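Local coordinates for interphotoreceptor retinoid-binding protein (Xenopus laevis, PDB 1J7X) that probably binds retinoids and carries them through the extracellular matrix between photoreceptors and the retinal pigment epithelium, at residues Glu82-Asp87 with Val119-Lys124; Thr97-Ser102 with Pro127-Thr132; Asp114-Val119 with Glu218-Leu223. All blocks are in the same frame, centred on the assembly; numbering follows the deposited sequence.

Interaction 1 of 3, residues Glu82-Asp87 with Val119-Lys124; sequences ENIPED and VSVIAK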
loop_
_atom_site.group_PDB
_atom_site.type_symbol
_atom_site.label_atom_id
_atom_site.label_comp_id
_atom_site.label_asym_id
_atom_site.label_seq_id
_atom_site.Cartn_x
_atom_site.Cartn_y
_atom_site.Cartn_z
ATOM N N GLU A 82 -12.944 2.528 -19.001
ATOM C CA GLU A 82 -13.315 2.346 -20.410
ATOM C C GLU A 82 -14.075 1.041 -20.653
ATOM O O GLU A 82 -14.461 0.749 -21.809
ATOM C CB GLU A 82 -12.075 2.406 -21.298
ATOM C CG GLU A 82 -10.896 1.608 -20.789
ATOM C CD GLU A 82 -9.639 1.889 -21.588
ATOM O OE1 GLU A 82 -9.652 1.593 -22.828
ATOM O OE2 GLU A 82 -8.654 2.417 -20.979
ATOM N N ASN A 83 -14.284 0.253 -19.593
ATOM C CA ASN A 83 -14.980 -1.012 -19.729
ATOM C C ASN A 83 -16.156 -1.156 -18.771
ATOM O O ASN A 83 -16.616 -2.273 -18.548
ATOM C CB ASN A 83 -14.010 -2.147 -19.490
ATOM C CG ASN A 83 -12.846 -2.118 -20.470
ATOM O OD1 ASN A 83 -12.039 -1.193 -20.475
ATOM N ND2 ASN A 83 -12.773 -3.120 -21.309
ATOM N N ILE A 84 -16.606 -0.031 -18.210
ATOM C CA ILE A 84 -17.721 0.007 -17.288
ATOM C C ILE A 84 -19.025 0.097 -18.081
ATOM O O ILE A 84 -19.113 0.939 -18.937
ATOM C CB ILE A 84 -17.630 1.248 -16.394
ATOM C CG1 ILE A 84 -16.307 1.251 -15.646
ATOM C CG2 ILE A 84 -18.760 1.242 -15.366
ATOM C CD1 ILE A 84 -16.127 2.463 -14.753
ATOM N N PRO A 85 -19.991 -0.788 -17.812
ATOM C CA PRO A 85 -21.312 -0.782 -18.470
ATOM C C PRO A 85 -22.102 0.496 -18.232
ATOM O O PRO A 85 -21.866 1.155 -17.222
ATOM C CB PRO A 85 -22.030 -1.964 -17.802
ATOM C CG PRO A 85 -20.929 -2.854 -17.387
ATOM C CD PRO A 85 -19.878 -1.906 -16.863
ATOM N N GLU A 86 -23.044 0.806 -19.129
ATOM C CA GLU A 86 -23.839 2.015 -19.044
ATOM C C GLU A 86 -25.171 1.692 -18.380
ATOM O O GLU A 86 -25.752 2.496 -17.655
ATOM C CB GLU A 86 -24.086 2.560 -20.462
ATOM C CG GLU A 86 -22.857 3.060 -21.212
ATOM C CD GLU A 86 -22.278 4.314 -20.599
ATOM O OE1 GLU A 86 -21.819 4.168 -19.446
ATOM O OE2 GLU A 86 -22.285 5.423 -21.249
ATOM N N ASP A 87 -25.674 0.510 -18.655
ATOM C CA ASP A 87 -26.957 0.136 -18.137
ATOM C C ASP A 87 -26.929 -0.015 -16.608
ATOM O O ASP A 87 -26.073 -0.696 -16.036
ATOM C CB ASP A 87 -27.374 -1.166 -18.795
ATOM C CG ASP A 87 -28.694 -1.694 -18.275
ATOM O OD1 ASP A 87 -28.677 -2.319 -17.162
ATOM O OD2 ASP A 87 -29.781 -1.560 -18.927
ATOM N N VAL A 119 -10.147 5.742 -8.981
ATOM C CA VAL A 119 -11.236 6.562 -8.499
ATOM C C VAL A 119 -12.263 6.898 -9.640
ATOM O O VAL A 119 -13.428 7.183 -9.364
ATOM C CB VAL A 119 -10.730 7.794 -7.717
ATOM C CG1 VAL A 119 -10.115 8.805 -8.649
ATOM C CG2 VAL A 119 -11.849 8.387 -6.852
ATOM N N SER A 120 -11.787 6.875 -10.906
ATOM C CA SER A 120 -12.712 7.212 -12.004
ATOM C C SER A 120 -13.791 6.140 -12.150
ATOM O O SER A 120 -14.906 6.442 -12.565
ATOM C CB SER A 120 -11.954 7.491 -13.270
ATOM O OG SER A 120 -11.218 6.366 -13.730
ATOM N N VAL A 121 -13.439 4.898 -11.809
ATOM C CA VAL A 121 -14.311 3.783 -11.834
ATOM C C VAL A 121 -15.242 3.820 -10.670
ATOM O O VAL A 121 -16.478 3.666 -10.811
ATOM C CB VAL A 121 -13.547 2.503 -11.919
ATOM C CG1 VAL A 121 -14.522 1.309 -11.786
ATOM C CG2 VAL A 121 -12.705 2.455 -13.267
ATOM N N ILE A 122 -14.698 4.070 -9.469
ATOM C CA ILE A 122 -15.495 4.130 -8.300
ATOM C C ILE A 122 -16.541 5.190 -8.404
ATOM O O ILE A 122 -17.647 5.017 -7.898
ATOM C CB ILE A 122 -14.722 4.339 -6.966
ATOM C CG1 ILE A 122 -13.731 3.206 -6.742
ATOM C CG2 ILE A 122 -15.655 4.487 -5.743
ATOM C CD1 ILE A 122 -14.426 1.830 -6.568
ATOM N N ALA A 123 -16.211 6.272 -9.110
ATOM C CA ALA A 123 -17.185 7.360 -9.302
ATOM C C ALA A 123 -18.459 6.833 -9.964
ATOM O O ALA A 123 -19.592 6.961 -9.417
ATOM C CB ALA A 123 -16.560 8.426 -10.178
ATOM N N LYS A 124 -18.294 6.148 -11.075
ATOM C CA LYS A 124 -19.464 5.539 -11.785
ATOM C C LYS A 124 -20.180 4.403 -11.017
ATOM O O LYS A 124 -21.420 4.278 -11.091
ATOM C CB LYS A 124 -18.960 4.992 -13.094
ATOM C CG LYS A 124 -18.444 6.127 -14.049
ATOM C CD LYS A 124 -19.556 7.201 -14.335
ATOM C CE LYS A 124 -19.107 8.416 -15.228
ATOM N NZ LYS A 124 -18.072 9.454 -14.520
#
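Ile84 rests on a helical turn closed by the backbone bond from Ala123 N to Val119 O (2.9 Å), and the residue it meets there, Val121, stands within that turn. The contact itself is wholly apolar. With CG1 beside the backbone N (chi1 -57°) and the chain then extended, Ile84 sends its CD1 methyl out from the loop toward the helix. The methyl arrives over the fork of Val121, at nearly equal distances from its carbons: 3.6 Å from CG1 and 3.7 Å from CG2. It also comes within 3.7 Å of Val121 CA. On the next turn Lys124 adds only its root, CB lying 4.1 Å from Ile84 CD1. The rest of the lysine bends at chi2 and chi4 and carries its ammonium group away, as suits a residue at the solvent-facing margin. Isoleucine fits because its long branch reaches from the loop to the helix, while the short beta-branched valine presents a broad, rigid surface to receive it. Ile84 also touches Leu91 of helix 88-98, and Val121 meets Ile79 and Ala81, so the two side chains belong to a small apolar cluster. Just beyond, Asp87 caps the start of helix 88-98, its OD1 bonding Met90 N. The loop that enters helix 88-98 through this Asp N-cap lies over the first turns of helix 119-137, a loop-on-helix apolar contact at the edge of the fold.

Interaction 2 of 3, residues Thr97-Ser102 with Pro127-Thr132; sequences TVFKVS and PFIVNT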
loop_
_atom_site.group_PDB
_atom_site.type_symbol
_atom_site.label_atom_id
_atom_site.label_comp_id
_atom_site.label_asym_id
_atom_site.label_seq_id
_atom_site.Cartn_x
_atom_site.Cartn_y
_atom_site.Cartn_z
ATOM N N THR A 97 -21.129 -8.337 -7.587
ATOM C CA THR A 97 -20.120 -9.397 -7.649
ATOM C C THR A 97 -18.710 -8.925 -7.230
ATOM O O THR A 97 -17.879 -9.720 -6.872
ATOM C CB THR A 97 -20.004 -10.027 -9.034
ATOM O OG1 THR A 97 -19.777 -9.065 -9.995
ATOM C CG2 THR A 97 -21.260 -10.688 -9.510
ATOM N N VAL A 98 -18.451 -7.627 -7.290
ATOM C CA VAL A 98 -17.184 -7.057 -6.855
ATOM C C VAL A 98 -17.108 -7.033 -5.351
ATOM O O VAL A 98 -16.040 -7.270 -4.755
ATOM C CB VAL A 98 -16.952 -5.633 -7.380
ATOM C CG1 VAL A 98 -15.788 -4.961 -6.661
ATOM C CG2 VAL A 98 -16.780 -5.633 -8.842
ATOM N N PHE A 99 -18.206 -6.719 -4.702
ATOM C CA PHE A 99 -18.262 -6.619 -3.206
ATOM C C PHE A 99 -19.143 -7.664 -2.609
ATOM O O PHE A 99 -20.335 -7.668 -2.915
ATOM C CB PHE A 99 -18.756 -5.269 -2.771
ATOM C CG PHE A 99 -17.993 -4.098 -3.313
ATOM C CD1 PHE A 99 -16.853 -3.622 -2.631
ATOM C CD2 PHE A 99 -18.290 -3.495 -4.489
ATOM C CE1 PHE A 99 -16.183 -2.627 -3.148
ATOM C CE2 PHE A 99 -17.641 -2.464 -4.978
ATOM C CZ PHE A 99 -16.574 -1.956 -4.265
ATOM N N LYS A 100 -18.615 -8.546 -1.760
ATOM C CA LYS A 100 -19.360 -9.569 -1.039
ATOM C C LYS A 100 -19.626 -9.066 0.363
ATOM O O LYS A 100 -18.674 -8.779 1.126
ATOM C CB LYS A 100 -18.564 -10.856 -1.004
ATOM C CG LYS A 100 -19.121 -11.962 -0.079
ATOM C CD LYS A 100 -18.135 -13.155 -0.001
ATOM C CE LYS A 100 -18.720 -14.359 0.642
ATOM N NZ LYS A 100 -19.111 -14.180 2.045
ATOM N N VAL A 101 -20.902 -8.925 0.697
ATOM C CA VAL A 101 -21.290 -8.430 1.964
ATOM C C VAL A 101 -22.202 -9.445 2.680
ATOM O O VAL A 101 -23.208 -9.871 2.021
ATOM C CB VAL A 101 -22.053 -7.134 1.819
ATOM C CG1 VAL A 101 -22.411 -6.540 3.142
ATOM C CG2 VAL A 101 -21.224 -6.169 0.984
ATOM N N SER A 102 -21.860 -9.766 3.937
ATOM C CA SER A 102 -22.646 -10.732 4.785
ATOM C C SER A 102 -22.867 -10.107 6.114
ATOM O O SER A 102 -22.054 -9.282 6.617
ATOM C CB SER A 102 -21.879 -12.087 5.017
ATOM O OG SER A 102 -21.400 -12.655 3.812
ATOM N N PRO A 127 -23.097 4.993 -6.793
ATOM C CA PRO A 127 -24.525 4.901 -6.497
ATOM C C PRO A 127 -24.973 3.464 -6.185
ATOM O O PRO A 127 -25.811 3.258 -5.405
ATOM C CB PRO A 127 -25.188 5.451 -7.798
ATOM C CG PRO A 127 -24.171 6.361 -8.305
ATOM C CD PRO A 127 -22.900 5.645 -8.087
ATOM N N PHE A 128 -24.335 2.524 -6.783
ATOM C CA PHE A 128 -24.684 1.091 -6.640
ATOM C C PHE A 128 -24.004 0.534 -5.409
ATOM O O PHE A 128 -24.573 -0.418 -4.794
ATOM C CB PHE A 128 -24.268 0.360 -7.921
ATOM C CG PHE A 128 -24.895 1.042 -9.183
ATOM C CD1 PHE A 128 -26.226 0.873 -9.464
ATOM C CD2 PHE A 128 -24.169 1.870 -9.951
ATOM C CE1 PHE A 128 -26.846 1.509 -10.613
ATOM C CE2 PHE A 128 -24.748 2.562 -11.080
ATOM C CZ PHE A 128 -26.086 2.363 -11.392
ATOM N N ILE A 129 -22.810 1.068 -5.089
ATOM C CA ILE A 129 -22.093 0.619 -3.909
ATOM C C ILE A 129 -22.896 0.982 -2.661
ATOM O O ILE A 129 -22.916 0.259 -1.596
ATOM C CB ILE A 129 -20.670 1.188 -3.833
ATOM C CG1 ILE A 129 -19.954 0.653 -4.991
ATOM C CG2 ILE A 129 -20.049 0.706 -2.516
ATOM C CD1 ILE A 129 -18.569 1.296 -5.108
ATOM N N VAL A 130 -23.663 2.040 -2.794
ATOM C CA VAL A 130 -24.553 2.379 -1.687
ATOM C C VAL A 130 -25.472 1.231 -1.283
ATOM O O VAL A 130 -25.703 0.967 -0.069
ATOM C CB VAL A 130 -25.428 3.602 -2.019
ATOM C CG1 VAL A 130 -26.503 3.784 -0.979
ATOM C CG2 VAL A 130 -24.587 4.878 -2.160
ATOM N N ASN A 131 -26.052 0.576 -2.298
ATOM C CA ASN A 131 -26.998 -0.494 -2.081
ATOM C C ASN A 131 -26.277 -1.786 -1.655
ATOM O O ASN A 131 -26.750 -2.519 -0.820
ATOM C CB ASN A 131 -27.750 -0.795 -3.400
ATOM C CG ASN A 131 -28.634 0.345 -3.817
ATOM O OD1 ASN A 131 -29.224 0.993 -2.948
ATOM N ND2 ASN A 131 -28.744 0.593 -5.143
ATOM N N THR A 132 -25.113 -2.077 -2.251
ATOM C CA THR A 132 -24.432 -3.348 -1.929
ATOM C C THR A 132 -23.688 -3.318 -0.589
ATOM O O THR A 132 -23.671 -4.296 0.167
ATOM C CB THR A 132 -23.523 -3.648 -3.050
ATOM O OG1 THR A 132 -24.292 -3.731 -4.262
ATOM C CG2 THR A 132 -22.786 -5.034 -2.963
#
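The ring of Phe99 has Val98 CG1 over one face, 3.5 Å above the plane and displaced toward the rim, while Ile129 comes in obliquely at the far end of the ring. There the CE2 atom of Phe99 lies 3.9 Å from Ile129 CD1 and equally far from Ile129 CG1. Phe113 also meets the ring, inclined to it. Such a wide, flat side chain suits the exit from helix 88-98, since it reaches from the turning chain to the neighbouring helix. At its base a second contact forms: Thr132 has its methyl anti to the backbone N and its hydroxyl beside that N (chi1 -58°), which divides the two branches between different tasks. Thr132 CG2 approaches Phe99 O at 3.6 Å and Phe99 CB at 4.0 Å, whereas Thr132 OG1 hydrogen-bonds to Asn96 OD1 in helix 88-98. One step along the strand from Lys100, Val101 points back to the helix, and its CG2 sits only 3.2 Å from Thr132 O, a tight methyl-to-carbonyl contact. A wider, pi-type turn at residues 130-132 marks this part of the helix. Val101 packs further on Val133 and Ile137, its beta branching well suited to a strand; Lys100, on the other side, points away from the helix. Helix 119-137 thus packs through Val101 on strand 100-104, the edge strand of the mixed sheet, consistent with the beta-beta-alpha spiral of this family, which belongs to the ClpP/crotonase clan.

Interaction 3 of 3, residues Asp114-Val119 with Glu218-Leu223; sequences DQFADV and EEFAYL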
loop_
_atom_site.group_PDB
_atom_site.type_symbol
_atom_site.label_atom_id
_atom_site.label_comp_id
_atom_site.label_asym_id
_atom_site.label_seq_id
_atom_site.Cartn_x
_atom_site.Cartn_y
_atom_site.Cartn_z
ATOM N N ASP A 114 -11.708 -7.776 -3.712
ATOM C CA ASP A 114 -10.403 -8.264 -4.029
ATOM C C ASP A 114 -9.511 -7.394 -4.991
ATOM O O ASP A 114 -8.474 -7.878 -5.492
ATOM C CB ASP A 114 -10.506 -9.612 -4.629
ATOM C CG ASP A 114 -11.138 -10.629 -3.748
ATOM O OD1 ASP A 114 -11.337 -10.426 -2.559
ATOM O OD2 ASP A 114 -11.516 -11.724 -4.256
ATOM N N GLN A 115 -9.984 -6.179 -5.259
ATOM C CA GLN A 115 -9.219 -5.241 -6.031
ATOM C C GLN A 115 -9.601 -3.826 -5.607
ATOM O O GLN A 115 -10.603 -3.684 -4.984
ATOM C CB GLN A 115 -9.490 -5.483 -7.510
ATOM C CG GLN A 115 -10.835 -5.226 -7.949
ATOM C CD GLN A 115 -10.973 -5.356 -9.438
ATOM O OE1 GLN A 115 -11.139 -6.515 -9.956
ATOM N NE2 GLN A 115 -11.058 -4.210 -10.120
ATOM N N PHE A 116 -8.804 -2.834 -5.974
ATOM C CA PHE A 116 -9.066 -1.411 -5.745
ATOM C C PHE A 116 -9.057 -0.836 -7.193
ATOM O O PHE A 116 -8.067 -0.782 -7.840
ATOM C CB PHE A 116 -7.984 -0.778 -4.893
ATOM C CG PHE A 116 -8.259 -0.875 -3.435
ATOM C CD1 PHE A 116 -7.980 -2.026 -2.767
ATOM C CD2 PHE A 116 -8.748 0.233 -2.740
ATOM C CE1 PHE A 116 -8.303 -2.101 -1.450
ATOM C CE2 PHE A 116 -9.008 0.172 -1.404
ATOM C CZ PHE A 116 -8.775 -0.988 -0.761
ATOM N N ALA A 117 -10.171 -0.402 -7.664
ATOM C CA ALA A 117 -10.221 0.252 -8.966
ATOM C C ALA A 117 -9.884 1.751 -8.826
ATOM O O ALA A 117 -9.937 2.288 -7.740
ATOM C CB ALA A 117 -11.590 0.107 -9.488
ATOM N N ASP A 118 -9.542 2.357 -9.940
ATOM C CA ASP A 118 -9.200 3.748 -9.994
ATOM C C ASP A 118 -10.437 4.580 -9.534
ATOM O O ASP A 118 -11.589 4.147 -9.695
ATOM C CB ASP A 118 -8.831 4.166 -11.427
ATOM C CG ASP A 118 -8.384 5.597 -11.496
ATOM O OD1 ASP A 118 -7.240 5.887 -11.083
ATOM O OD2 ASP A 118 -9.206 6.477 -11.845
ATOM N N VAL A 119 -10.147 5.742 -8.981
ATOM C CA VAL A 119 -11.236 6.562 -8.499
ATOM C C VAL A 119 -12.263 6.898 -9.640
ATOM O O VAL A 119 -13.428 7.183 -9.364
ATOM C CB VAL A 119 -10.730 7.794 -7.717
ATOM C CG1 VAL A 119 -10.115 8.805 -8.649
ATOM C CG2 VAL A 119 -11.849 8.387 -6.852
ATOM N N GLU A 218 -2.712 -2.678 0.638
ATOM C CA GLU A 218 -1.752 -2.482 1.738
ATOM C C GLU A 218 -1.817 -1.046 2.312
ATOM O O GLU A 218 -1.842 -0.848 3.476
ATOM C CB GLU A 218 -0.330 -2.799 1.220
ATOM C CG GLU A 218 -0.117 -4.238 0.773
ATOM C CD GLU A 218 1.356 -4.526 0.366
ATOM O OE1 GLU A 218 2.253 -4.682 1.328
ATOM O OE2 GLU A 218 1.668 -4.526 -0.844
ATOM N N GLU A 219 -1.957 -0.099 1.373
ATOM C CA GLU A 219 -2.077 1.309 1.751
ATOM C C GLU A 219 -3.261 1.533 2.565
ATOM O O GLU A 219 -3.204 2.182 3.612
ATOM C CB GLU A 219 -2.065 2.225 0.561
ATOM C CG GLU A 219 -0.679 2.436 -0.010
ATOM C CD GLU A 219 -0.634 3.454 -1.204
ATOM O OE1 GLU A 219 -1.472 4.379 -1.216
ATOM O OE2 GLU A 219 0.293 3.267 -2.086
ATOM N N PHE A 220 -4.373 0.920 2.145
ATOM C CA PHE A 220 -5.673 1.020 2.919
ATOM C C PHE A 220 -5.540 0.453 4.283
ATOM O O PHE A 220 -5.931 1.100 5.321
ATOM C CB PHE A 220 -6.854 0.378 2.147
ATOM C CG PHE A 220 -8.124 0.444 2.871
ATOM C CD1 PHE A 220 -8.910 1.521 2.806
ATOM C CD2 PHE A 220 -8.582 -0.652 3.626
ATOM C CE1 PHE A 220 -10.076 1.587 3.646
ATOM C CE2 PHE A 220 -9.724 -0.608 4.288
ATOM C CZ PHE A 220 -10.478 0.496 4.307
ATOM N N ALA A 221 -4.984 -0.769 4.349
ATOM C CA ALA A 221 -4.793 -1.451 5.646
ATOM C C ALA A 221 -3.827 -0.620 6.576
ATOM O O ALA A 221 -4.046 -0.406 7.796
ATOM C CB ALA A 221 -4.225 -2.875 5.505
ATOM N N TYR A 222 -2.742 -0.237 5.943
ATOM C CA TYR A 222 -1.716 0.578 6.698
ATOM C C TYR A 222 -2.332 1.852 7.312
ATOM O O TYR A 222 -2.186 2.146 8.515
ATOM C CB TYR A 222 -0.535 0.916 5.801
ATOM C CG TYR A 222 0.532 1.667 6.536
ATOM C CD1 TYR A 222 1.447 1.024 7.352
ATOM C CD2 TYR A 222 0.533 3.052 6.479
ATOM C CE1 TYR A 222 2.423 1.813 8.096
ATOM C CE2 TYR A 222 1.460 3.820 7.255
ATOM C CZ TYR A 222 2.413 3.159 8.020
ATOM O OH TYR A 222 3.322 3.877 8.758
ATOM N N LEU A 223 -3.074 2.545 6.445
ATOM C CA LEU A 223 -3.740 3.789 6.854
ATOM C C LEU A 223 -4.799 3.608 7.896
ATOM O O LEU A 223 -4.866 4.367 8.930
ATOM C CB LEU A 223 -4.259 4.537 5.622
ATOM C CG LEU A 223 -3.126 5.099 4.812
ATOM C CD1 LEU A 223 -3.742 5.650 3.557
ATOM C CD2 LEU A 223 -2.333 6.269 5.573
#
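Two different first torsions bring Phe116 and Phe220 together. Phe220 has its ring carbon CG anti to the backbone N (chi1 179°), which swings the ring away and leaves the CB methylene facing the loop. Phe116, whose chi1 of -89° lies well off the usual -60°, turns its ring so that the far end points at that methylene. The CZ end of one ring therefore meets the CB of the other residue: Phe116 CZ lies 3.7 Å from Phe220 CB and 4.0 Å from Phe220 CG, and Phe116 CE2 is 4.2 Å from the same CB. The side chains cross at about a right angle. Their rings meet obliquely, with centroids 5.9 Å apart and planes inclined at 43°. Phenylalanine is apt on both sides, being large enough to bridge backbones whose nearest CA atoms, those of these two residues, are 9.6 Å apart. Leu161 of helix 158-163 touches both phenylalanine side chains, and Phe116 lies also against Ala216 and Ala217, whose small side chains let the ring come close to helix 216-226. The backbone of Phe116 is also hydrogen-bonded to Gly152, joining this loop to the neighbouring one. Farther along, Asp118 is the N-cap of helix 119-137 and its OD2 bonds Ser120 OG. Since the touching atoms are all carbon and both residues are buried, the contact probably rests on dispersion and the exclusion of water, forces that tolerate an oblique meeting of rings.

Helix 119-137 joins the set: its first turns take part in interaction 1, its middle in interaction 2, and the loop entering it in interaction 3. Interactions 1 and 3 share Val119 and touch where Ile122 CG1 packs 4.0 Å from Ala117 O, their centres about 17 Å apart. Interactions 1 and 2, with centres about 14 Å apart, flank helix 88-98: the loop before it and the chain leaving it both meet helix 119-137. Interactions 2 and 3 do not touch, with centres about 16 Å apart. Interaction 3 lies about 7 Å from the chain's centre, against about 23 Å for each of the others, so it is the buried, central one and the other two are peripheral and partly buried.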